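PDB 2V8T: manganese-containing pseudocatalase from Thermus thermophilus, which probably breaks down hydrogen peroxide to water and oxygen, and holds two manganese ions in each subunit. Local coordinates for residues Y192-A195 with L196-L199. Sequence-based numbering, arbitrary orientation.
Sequences YGKA and LESL
The carbonyl oxygen of Ala195 is gripped twice from the next turn of its helix, and so illustrates how a backbone acceptor can serve a side chain as well as the helix. Leu199 N reaches Ala195 O at 3.1 Å in the regular i to i+4 bond, while Ser198 OG, in the conformer described (one of two), donates to that same Ala195 O over 2.8 Å. The hydroxyl arrives at a sharper angle, 123° at the oxygen against 156° for the amide, and, like the amide, lies tilted from the carbonyl plane. A chi1 of 73° sets Ser198 OG between its own backbone N and carbonyl carbon, folding it back onto the preceding turn; Tyr59 OH of helix 57-85 is a second partner of this hydroxyl.

Elsewhere on the helix surface, Lys194 and Glu197 answer each other through water. Glu197, also in one of two conformers and extended beyond CG, runs back over Gly193 and brings OE1 to 3.7 Å from Lys194 CG. The ammonium group bends round at its last torsion and stays 5.0 Å from OE1, Lys194 NZ donating to a water that in turn donates to Glu197 OE1. Both charged ends are also held by loops: Lys194 NZ by the carbonyls of Lys249 and Ala251, Glu197 OE2 by Thr205.

On the buried side Leu196 lays CG against Tyr192 O, 3.5 Å away, and packs on Leu148 of helix 144-166. Tyr192 turns its ring edge-to-face with Tyr43, close to the manganese ligands Glu155 and His188. This is the last part of helix 172-200, one of the long helices of the ferritin-like four-helix bundle that encloses the dimanganese site.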
# COMPACT_ATOMS: atom_id res chain seq x y z
N TYR A 192 11.69 -28.16 -9.33
CA TYR A 192 12.65 -27.07 -9.26
C TYR A 192 13.97 -27.51 -8.62
O TYR A 192 15.05 -27.07 -9.03
CB TYR A 192 12.06 -25.85 -8.54
CG TYR A 192 10.91 -25.21 -9.30
CD1 TYR A 192 10.98 -24.98 -10.67
CD2 TYR A 192 9.74 -24.84 -8.65
CE1 TYR A 192 9.94 -24.36 -11.35
CE2 TYR A 192 8.69 -24.23 -9.33
CZ TYR A 192 8.79 -23.98 -10.69
OH TYR A 192 7.80 -23.39 -11.42
N GLY A 193 13.88 -28.42 -7.65
CA GLY A 193 15.09 -28.96 -7.07
C GLY A 193 15.92 -29.77 -8.08
O GLY A 193 17.14 -29.63 -8.14
N LYS A 194 15.23 -30.60 -8.87
CA LYS A 194 15.92 -31.33 -9.96
C LYS A 194 16.50 -30.39 -10.98
O LYS A 194 17.61 -30.62 -11.49
CB LYS A 194 14.93 -32.33 -10.59
CG LYS A 194 14.63 -33.53 -9.71
CD LYS A 194 13.52 -34.41 -10.30
CE LYS A 194 13.11 -35.57 -9.42
NZ LYS A 194 14.18 -36.62 -9.38
N ALA A 195 15.79 -29.31 -11.32
CA ALA A 195 16.33 -28.35 -12.25
C ALA A 195 17.62 -27.71 -11.69
O ALA A 195 18.62 -27.58 -12.39
CB ALA A 195 15.29 -27.26 -12.54
N LEU A 196 17.60 -27.33 -10.40
CA LEU A 196 18.80 -26.77 -9.78
C LEU A 196 19.92 -27.80 -9.72
O LEU A 196 21.10 -27.43 -9.95
CB LEU A 196 18.48 -26.26 -8.37
CG LEU A 196 17.71 -24.95 -8.34
CD1 LEU A 196 17.04 -24.73 -6.99
CD2 LEU A 196 18.61 -23.79 -8.73
N GLU A 197 19.64 -29.06 -9.45
CA GLU A 197 20.68 -30.07 -9.46
C GLU A 197 21.36 -30.15 -10.83
O GLU A 197 22.58 -30.24 -10.94
CB GLU A 197 20.01 -31.47 -9.13
CG GLU A 197 19.46 -31.65 -7.71
CD GLU A 197 18.62 -32.88 -7.27
OE1 GLU A 197 18.00 -33.58 -8.19
OE2 GLU A 197 18.55 -32.99 -6.01
N SER A 198 20.56 -30.11 -11.88
CA SER A 198 21.08 -30.19 -13.22
C SER A 198 21.98 -29.01 -13.57
O SER A 198 22.99 -29.17 -14.27
CB SER A 198 20.00 -30.43 -14.26
OG SER A 198 19.20 -29.28 -14.49
N LEU A 199 21.65 -27.81 -13.10
CA LEU A 199 22.37 -26.60 -13.45
C LEU A 199 23.57 -26.32 -12.55
O LEU A 199 24.47 -25.58 -12.97
CB LEU A 199 21.42 -25.42 -13.42
CG LEU A 199 20.39 -25.39 -14.51
CD1 LEU A 199 19.23 -24.41 -14.07
CD2 LEU A 199 20.99 -25.05 -15.88
O HOH W 1 16.34 -35.79 -7.68